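Local coordinates for protein nicotinate phosphoribosyltransferase (Porphyromonas gingivalis, PDB 2IM5) that probably catalyses the ATP-assisted joining of nicotinate to the ribose 5-phosphate unit of phosphoribosyl diphosphate, giving nicotinate ribonucleotide for NAD synthesis, at residues A[216-221]-A[352-357]; A[223-228]-A[383-388]. One frame throughout, in Å; residues are numbered along the deposited sequence.

In the fold
Contact 1 and contact 2 lie about 12 Å apart, centre to centre, on the same side of the molecule. Helix 213-223 supplies the first half of contact 1, and the loop that leads from its end into helix 228-240 supplies the first half of contact 2. The second halves follow later in the same order: strand 347-355 of the antiparallel sheet, then the C-terminal helix 379-389, so the segments alternate along the chain. One helix and its following loop are thereby joined to both the sheet and the C-terminal end of the protein. The two contacts also touch directly, Met-356 CE lying 3.5 Å from Tyr-223 OH and Gly-220 packing on Ala-228.

Contact 1: residues A[216-221]-A[352-357]; sequences IQFHGA and WKCKMT
Cys-354 and Phe-218 make a sulfur-aromatic contact between helix 216-221 and the end of strand 352-355. Cys-354 SG lies 4.7 Å from the centroid of the Phe-218 ring, on a line 64° off the ring normal, an oblique approach that is neither face-on nor edge-on. The nearest ring atom is Phe-218 CD1, 3.6 Å from Cys-354 SG, and the CB of the cysteine adds contacts to the same CD1-CE1 side. With chi1 at 172°, Phe-218 holds its CG opposite the backbone N, and the ring extends along the strand toward residues 355 and 356. Phe-25 meets the same ring edge-to-face.

The other apolar contacts flank this pair. Ala-221 CB, one helical turn on from Phe-218, meets Cys-354 SG at 3.6 Å, and so the sulfur is touched by two residues of the helix. This is helix-on-sheet packing: helix 213-223 lies against strand 347-355 of the antiparallel sheet, and the axes of 216-221 and 352-355 pass 8.6 Å apart at 61°. Further along the ring, Met-356 SD stands 4.4 Å from Phe-218 CZ, also obliquely.

Polar atoms take a smaller part, and no hydrogen bond joins the segments. Lys-355 O lies at the ring edge, near its plane, 4.3 Å from Phe-218 CE1. Just past the strand, Met-356 N is hydrogen-bonded to Asp-360 OD2.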
ATOM      1  N   ILE A 216      -9.824   2.202  -5.816  1.00 16.54           N
ATOM      2  CA  ILE A 216     -10.445   1.837  -7.089  1.00 16.78           C
ATOM      3  C   ILE A 216     -11.519   0.773  -6.861  1.00 15.93           C
ATOM      4  O   ILE A 216     -12.600   0.831  -7.429  1.00 15.69           O
ATOM      5  CB  ILE A 216      -9.419   1.248  -8.081  1.00 17.20           C
ATOM      6  CG1 ILE A 216      -8.199   2.159  -8.204  1.00 19.19           C
ATOM      7  CG2 ILE A 216     -10.067   1.052  -9.433  1.00 17.58           C
ATOM      8  CD1 ILE A 216      -8.502   3.513  -8.716  1.00 20.57           C
ATOM      9  N   GLN A 217     -11.195  -0.215  -6.035  1.00 16.71           N
ATOM     10  CA  GLN A 217     -12.116  -1.307  -5.731  1.00 16.09           C
ATOM     11  C   GLN A 217     -13.419  -0.801  -5.104  1.00 15.80           C
ATOM     12  O   GLN A 217     -14.494  -1.319  -5.384  1.00 15.38           O
ATOM     13  CB  GLN A 217     -11.438  -2.280  -4.781  1.00 16.15           C
ATOM     14  CG  GLN A 217     -10.331  -3.083  -5.414  1.00 16.86           C
ATOM     15  CD  GLN A 217      -9.676  -4.016  -4.412  1.00 20.43           C
ATOM     16  OE1 GLN A 217      -8.882  -3.584  -3.576  1.00 22.35           O
ATOM     17  NE2 GLN A 217     -10.029  -5.295  -4.471  1.00 21.05           N
ATOM     18  N   PHE A 218     -13.312   0.200  -4.236  1.00 15.75           N
ATOM     19  CA  PHE A 218     -14.495   0.768  -3.606  1.00 15.83           C
ATOM     20  C   PHE A 218     -15.386   1.314  -4.721  1.00 16.74           C
ATOM     21  O   PHE A 218     -16.589   1.056  -4.746  1.00 16.15           O
ATOM     22  CB  PHE A 218     -14.103   1.895  -2.649  1.00 14.51           C
ATOM     23  CG  PHE A 218     -15.272   2.661  -2.103  1.00 16.90           C
ATOM     24  CD1 PHE A 218     -16.113   2.088  -1.151  1.00 15.87           C
ATOM     25  CD2 PHE A 218     -15.547   3.955  -2.552  1.00 15.47           C
ATOM     26  CE1 PHE A 218     -17.211   2.792  -0.651  1.00 16.50           C
ATOM     27  CE2 PHE A 218     -16.643   4.666  -2.058  1.00 16.55           C
ATOM     28  CZ  PHE A 218     -17.476   4.088  -1.108  1.00 17.23           C
ATOM     29  N   HIS A 219     -14.778   2.048  -5.655  1.00 17.09           N
ATOM     30  CA  HIS A 219     -15.521   2.638  -6.763  1.00 16.87           C
ATOM     31  C   HIS A 219     -16.124   1.566  -7.665  1.00 17.99           C
ATOM     32  O   HIS A 219     -17.216   1.740  -8.201  1.00 17.33           O
ATOM     33  CB  HIS A 219     -14.608   3.577  -7.566  1.00 16.45           C
ATOM     34  CG  HIS A 219     -14.310   4.867  -6.862  1.00 16.31           C
ATOM     35  ND1 HIS A 219     -15.028   6.022  -7.088  1.00 19.43           N
ATOM     36  CD2 HIS A 219     -13.405   5.171  -5.901  1.00 15.15           C
ATOM     37  CE1 HIS A 219     -14.578   6.981  -6.298  1.00 16.01           C
ATOM     38  NE2 HIS A 219     -13.593   6.491  -5.568  1.00 17.11           N
ATOM     39  N   GLY A 220     -15.417   0.452  -7.826  1.00 16.91           N
ATOM     40  CA  GLY A 220     -15.938  -0.613  -8.659  1.00 17.32           C
ATOM     41  C   GLY A 220     -17.170  -1.247  -8.034  1.00 17.93           C
ATOM     42  O   GLY A 220     -18.128  -1.588  -8.721  1.00 18.75           O
ATOM     43  N   ALA A 221     -17.148  -1.403  -6.717  1.00 17.36           N
ATOM     44  CA  ALA A 221     -18.264  -2.003  -6.000  1.00 16.75           C
ATOM     45  C   ALA A 221     -19.485  -1.095  -5.969  1.00 17.19           C
ATOM     46  O   ALA A 221     -20.612  -1.566  -6.092  1.00 16.96           O
ATOM     47  CB  ALA A 221     -17.841  -2.343  -4.577  1.00 14.79           C
ATOM     48  N   TRP A 352     -12.929  -6.295   1.601  1.00 18.06           N
ATOM     49  CA  TRP A 352     -13.711  -7.396   1.056  1.00 19.34           C
ATOM     50  C   TRP A 352     -15.098  -6.997   0.560  1.00 17.55           C
ATOM     51  O   TRP A 352     -15.618  -7.585  -0.386  1.00 17.39           O
ATOM     52  CB  TRP A 352     -13.841  -8.494   2.112  1.00 22.66           C
ATOM     53  CG  TRP A 352     -14.333  -9.786   1.552  1.00 25.57           C
ATOM     54  CD1 TRP A 352     -15.606 -10.274   1.598  1.00 27.54           C
ATOM     55  CD2 TRP A 352     -13.562 -10.735   0.811  1.00 26.14           C
ATOM     56  NE1 TRP A 352     -15.676 -11.475   0.924  1.00 29.15           N
ATOM     57  CE2 TRP A 352     -14.434 -11.779   0.433  1.00 27.18           C
ATOM     58  CE3 TRP A 352     -12.212 -10.802   0.428  1.00 27.50           C
ATOM     59  CZ2 TRP A 352     -14.005 -12.882  -0.311  1.00 29.14           C
ATOM     60  CZ3 TRP A 352     -11.780 -11.898  -0.311  1.00 29.06           C
ATOM     61  CH2 TRP A 352     -12.677 -12.926  -0.673  1.00 30.61           C
ATOM     62  N   LYS A 353     -15.699  -6.015   1.216  1.00 18.13           N
ATOM     63  CA  LYS A 353     -17.020  -5.533   0.830  1.00 20.15           C
ATOM     64  C   LYS A 353     -17.249  -4.144   1.412  1.00 20.33           C
ATOM     65  O   LYS A 353     -16.570  -3.739   2.364  1.00 20.62           O
ATOM     66  CB  LYS A 353     -18.105  -6.497   1.313  1.00 19.10           C
ATOM     67  CG  LYS A 353     -18.206  -6.627   2.814  1.00 21.15           C
ATOM     68  CD  LYS A 353     -19.337  -7.572   3.205  1.00 23.04           C
ATOM     69  CE  LYS A 353     -19.510  -7.618   4.713  1.00 26.11           C
ATOM     70  NZ  LYS A 353     -20.585  -8.556   5.125  1.00 27.93           N
ATOM     71  N   CYS A 354     -18.203  -3.422   0.839  1.00 17.64           N
ATOM     72  CA  CYS A 354     -18.505  -2.075   1.283  1.00 19.43           C
ATOM     73  C   CYS A 354     -19.927  -1.677   0.914  1.00 18.63           C
ATOM     74  O   CYS A 354     -20.632  -2.399   0.207  1.00 19.03           O
ATOM     75  CB  CYS A 354     -17.535  -1.093   0.623  1.00 20.11           C
ATOM     76  SG  CYS A 354     -17.565  -1.161  -1.184  1.00 20.91           S
ATOM     77  N   LYS A 355     -20.331  -0.516   1.406  1.00 18.49           N
ATOM     78  CA  LYS A 355     -21.645   0.041   1.125  1.00 18.95           C
ATOM     79  C   LYS A 355     -21.503   1.560   1.189  1.00 18.66           C
ATOM     80  O   LYS A 355     -20.611   2.070   1.866  1.00 17.46           O
ATOM     81  CB  LYS A 355     -22.674  -0.456   2.140  1.00 20.86           C
ATOM     82  CG  LYS A 355     -22.295  -0.227   3.579  1.00 24.33           C
ATOM     83  CD  LYS A 355     -23.454  -0.547   4.515  1.00 29.03           C
ATOM     84  CE  LYS A 355     -23.908  -1.982   4.403  1.00 30.14           C
ATOM     85  NZ  LYS A 355     -25.050  -2.252   5.329  1.00 33.70           N
ATOM     86  N   MET A 356     -22.372   2.275   0.476  1.00 19.23           N
ATOM     87  CA  MET A 356     -22.328   3.733   0.427  1.00 19.11           C
ATOM     88  C   MET A 356     -22.789   4.395   1.731  1.00 20.20           C
ATOM     89  O   MET A 356     -22.261   5.428   2.140  1.00 20.42           O
ATOM     90  CB  MET A 356     -23.192   4.239  -0.733  1.00 18.79           C
ATOM     91  CG  MET A 356     -22.994   5.714  -1.025  1.00 22.16           C
ATOM     92  SD  MET A 356     -21.322   6.058  -1.638  1.00 17.08           S
ATOM     93  CE  MET A 356     -21.715   6.525  -3.308  1.00 21.20           C
ATOM     94  N   THR A 357     -23.782   3.800   2.375  1.00 20.72           N
ATOM     95  CA  THR A 357     -24.316   4.329   3.627  1.00 21.04           C
ATOM     96  C   THR A 357     -24.781   3.139   4.448  1.00 21.03           C
ATOM     97  O   THR A 357     -24.802   2.012   3.961  1.00 19.14           O
ATOM     98  CB  THR A 357     -25.545   5.256   3.399  1.00 21.82           C
ATOM     99  OG1 THR A 357     -26.634   4.478   2.893  1.00 25.69           O
ATOM    100  CG2 THR A 357     -25.229   6.351   2.393  1.00 21.02           C
TER

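Contact 2: residues A[223-228]-A[383-388]; sequences YGYKMA and LLAMNT
Tyr-225, just past the positive-phi Gly-224 that follows helix 213-223, comes nearest to Ala-385 of helix 383-388, their CA atoms 6.4 Å apart. The tyrosine ring lies against the helix surface in a CH-pi contact: Ala-385 CB sits over the centre of one face, 3.6 Å from the centroid of the Tyr-225 ring and 11° off the ring normal. Ala-385 CA meets the same ring along its CD2-CE2 side, 3.6 Å from Tyr-225 CD2. At the end of the ring, Tyr-225 OH is hydrogen-bonded to Glu-381 OE2, one turn earlier on the same helix, which helps fix the ring's position.

Thr-388 closes the other end. Its OG1 sits beside the backbone N (chi1 -60°) and turns back to donate to Leu-384 O at 2.6 Å, from above the carbonyl plane, while Thr-388 N bonds to that oxygen from the opposite face. The same torsion sends Thr-388 CG2 out to Tyr-225 CB, at 4.0 Å, and to the CG of Lys-226. The Lys-226 chain, extended beyond CG, crosses Thr-388 at a slant, bringing Lys-226 CE 3.9 Å from Thr-388 O. Together these contacts dock the C-terminal helix 379-389 on the loop between helices 213-223 and 228-240.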
ATOM      1  N   TYR A 223     -19.928   2.042  -7.995  1.00 18.11           N
ATOM      2  CA  TYR A 223     -20.291   2.558  -9.316  1.00 17.58           C
ATOM      3  C   TYR A 223     -20.273   1.563 -10.473  1.00 17.31           C
ATOM      4  O   TYR A 223     -20.693   1.894 -11.574  1.00 20.07           O
ATOM      5  CB  TYR A 223     -19.384   3.732  -9.667  1.00 18.02           C
ATOM      6  CG  TYR A 223     -19.494   4.872  -8.699  1.00 19.09           C
ATOM      7  CD1 TYR A 223     -20.643   5.657  -8.646  1.00 22.51           C
ATOM      8  CD2 TYR A 223     -18.463   5.153  -7.808  1.00 19.59           C
ATOM      9  CE1 TYR A 223     -20.763   6.694  -7.725  1.00 23.67           C
ATOM     10  CE2 TYR A 223     -18.571   6.187  -6.884  1.00 20.45           C
ATOM     11  CZ  TYR A 223     -19.724   6.950  -6.846  1.00 21.92           C
ATOM     12  OH  TYR A 223     -19.846   7.963  -5.927  1.00 25.95           O
ATOM     13  N   GLY A 224     -19.792   0.351 -10.238  1.00 16.42           N
ATOM     14  CA  GLY A 224     -19.740  -0.621 -11.311  1.00 15.94           C
ATOM     15  C   GLY A 224     -18.359  -0.659 -11.932  1.00 17.12           C
ATOM     16  O   GLY A 224     -17.574   0.291 -11.788  1.00 15.02           O
ATOM     17  N   TYR A 225     -18.070  -1.744 -12.646  1.00 16.55           N
ATOM     18  CA  TYR A 225     -16.765  -1.937 -13.271  1.00 18.86           C
ATOM     19  C   TYR A 225     -16.433  -1.055 -14.475  1.00 19.87           C
ATOM     20  O   TYR A 225     -15.292  -0.632 -14.634  1.00 19.84           O
ATOM     21  CB  TYR A 225     -16.607  -3.412 -13.640  1.00 19.95           C
ATOM     22  CG  TYR A 225     -16.761  -4.298 -12.431  1.00 21.22           C
ATOM     23  CD1 TYR A 225     -15.803  -4.294 -11.416  1.00 19.95           C
ATOM     24  CD2 TYR A 225     -17.899  -5.087 -12.262  1.00 22.22           C
ATOM     25  CE1 TYR A 225     -15.971  -5.046 -10.268  1.00 21.66           C
ATOM     26  CE2 TYR A 225     -18.083  -5.847 -11.112  1.00 20.84           C
ATOM     27  CZ  TYR A 225     -17.115  -5.822 -10.120  1.00 23.62           C
ATOM     28  OH  TYR A 225     -17.275  -6.564  -8.977  1.00 23.07           O
ATOM     29  N   LYS A 226     -17.411  -0.771 -15.323  1.00 20.77           N
ATOM     30  CA  LYS A 226     -17.131   0.053 -16.490  1.00 21.93           C
ATOM     31  C   LYS A 226     -16.559   1.428 -16.150  1.00 21.63           C
ATOM     32  O   LYS A 226     -15.597   1.867 -16.770  1.00 22.64           O
ATOM     33  CB  LYS A 226     -18.386   0.194 -17.357  1.00 21.89           C
ATOM     34  CG  LYS A 226     -18.731  -1.084 -18.121  1.00 22.72           C
ATOM     35  CD  LYS A 226     -19.986  -0.925 -18.974  1.00 23.32           C
ATOM     36  CE  LYS A 226     -20.211  -2.167 -19.828  1.00 21.30           C
ATOM     37  NZ  LYS A 226     -21.427  -2.073 -20.662  1.00 23.30           N
ATOM     38  N   MET A 227     -17.126   2.100 -15.156  1.00 22.02           N
ATOM     39  CA  MET A 227     -16.648   3.426 -14.778  1.00 23.98           C
ATOM     40  C   MET A 227     -15.719   3.502 -13.564  1.00 21.93           C
ATOM     41  O   MET A 227     -15.278   4.592 -13.198  1.00 22.79           O
ATOM     42  CB  MET A 227     -17.840   4.354 -14.549  1.00 26.00           C
ATOM     43  CG  MET A 227     -18.527   4.816 -15.837  1.00 31.29           C
ATOM     44  SD  MET A 227     -17.427   5.741 -16.982  1.00 34.87           S
ATOM     45  CE  MET A 227     -17.543   4.689 -18.460  1.00 32.53           C
ATOM     46  N   ALA A 228     -15.408   2.360 -12.958  1.00 19.08           N
ATOM     47  CA  ALA A 228     -14.551   2.334 -11.763  1.00 17.36           C
ATOM     48  C   ALA A 228     -13.284   3.182 -11.860  1.00 16.42           C
ATOM     49  O   ALA A 228     -13.110   4.133 -11.083  1.00 16.27           O
ATOM     50  CB  ALA A 228     -14.183   0.898 -11.412  1.00 15.18           C
ATOM     51  N   LEU A 383     -16.374 -13.282 -11.440  1.00 32.88           N
ATOM     52  CA  LEU A 383     -16.946 -13.678 -12.721  1.00 32.42           C
ATOM     53  C   LEU A 383     -17.732 -12.502 -13.311  1.00 29.86           C
ATOM     54  O   LEU A 383     -17.609 -12.197 -14.497  1.00 29.81           O
ATOM     55  CB  LEU A 383     -17.894 -14.868 -12.523  1.00 36.22           C
ATOM     56  CG  LEU A 383     -17.827 -16.007 -13.545  1.00 40.26           C
ATOM     57  CD1 LEU A 383     -18.940 -17.015 -13.251  1.00 42.00           C
ATOM     58  CD2 LEU A 383     -17.965 -15.455 -14.960  1.00 42.44           C
ATOM     59  N   LEU A 384     -18.544 -11.860 -12.475  1.00 26.54           N
ATOM     60  CA  LEU A 384     -19.353 -10.732 -12.908  1.00 25.12           C
ATOM     61  C   LEU A 384     -18.456  -9.615 -13.446  1.00 22.96           C
ATOM     62  O   LEU A 384     -18.758  -9.020 -14.472  1.00 22.53           O
ATOM     63  CB  LEU A 384     -20.207 -10.209 -11.742  1.00 25.98           C
ATOM     64  CG  LEU A 384     -21.146  -9.047 -12.076  1.00 26.55           C
ATOM     65  CD1 LEU A 384     -22.219  -9.532 -13.025  1.00 27.46           C
ATOM     66  CD2 LEU A 384     -21.781  -8.507 -10.802  1.00 27.56           C
ATOM     67  N   ALA A 385     -17.349  -9.344 -12.761  1.00 21.00           N
ATOM     68  CA  ALA A 385     -16.436  -8.291 -13.196  1.00 21.25           C
ATOM     69  C   ALA A 385     -15.855  -8.635 -14.562  1.00 23.11           C
ATOM     70  O   ALA A 385     -15.846  -7.799 -15.469  1.00 21.77           O
ATOM     71  CB  ALA A 385     -15.320  -8.107 -12.183  1.00 21.66           C
ATOM     72  N   MET A 386     -15.375  -9.867 -14.709  1.00 23.12           N
ATOM     73  CA  MET A 386     -14.813 -10.301 -15.980  1.00 25.06           C
ATOM     74  C   MET A 386     -15.856 -10.216 -17.097  1.00 25.52           C
ATOM     75  O   MET A 386     -15.569  -9.682 -18.168  1.00 26.98           O
ATOM     76  CB  MET A 386     -14.267 -11.730 -15.869  1.00 24.82           C
ATOM     77  CG  MET A 386     -13.075 -11.840 -14.926  1.00 26.15           C
ATOM     78  SD  MET A 386     -12.315 -13.488 -14.800  1.00 25.84           S
ATOM     79  CE  MET A 386     -11.077 -13.378 -15.974  1.00 26.54           C
ATOM     80  N   ASN A 387     -17.057 -10.730 -16.856  1.00 24.90           N
ATOM     81  CA  ASN A 387     -18.103 -10.675 -17.876  1.00 25.81           C
ATOM     82  C   ASN A 387     -18.456  -9.224 -18.207  1.00 24.67           C
ATOM     83  O   ASN A 387     -18.641  -8.871 -19.364  1.00 24.86           O
ATOM     84  CB  ASN A 387     -19.362 -11.425 -17.413  1.00 26.46           C
ATOM     85  CG  ASN A 387     -19.137 -12.928 -17.294  1.00 29.77           C
ATOM     86  OD1 ASN A 387     -18.400 -13.511 -18.089  1.00 31.41           O
ATOM     87  ND2 ASN A 387     -19.781 -13.562 -16.314  1.00 31.94           N
ATOM     88  N   THR A 388     -18.534  -8.381 -17.185  1.00 23.59           N
ATOM     89  CA  THR A 388     -18.875  -6.978 -17.382  1.00 22.55           C
ATOM     90  C   THR A 388     -17.828  -6.261 -18.227  1.00 22.01           C
ATOM     91  O   THR A 388     -18.153  -5.436 -19.075  1.00 20.35           O
ATOM     92  CB  THR A 388     -18.993  -6.238 -16.026  1.00 22.43           C
ATOM     93  OG1 THR A 388     -20.023  -6.848 -15.236  1.00 19.67           O
ATOM     94  CG2 THR A 388     -19.321  -4.759 -16.248  1.00 20.48           C
TER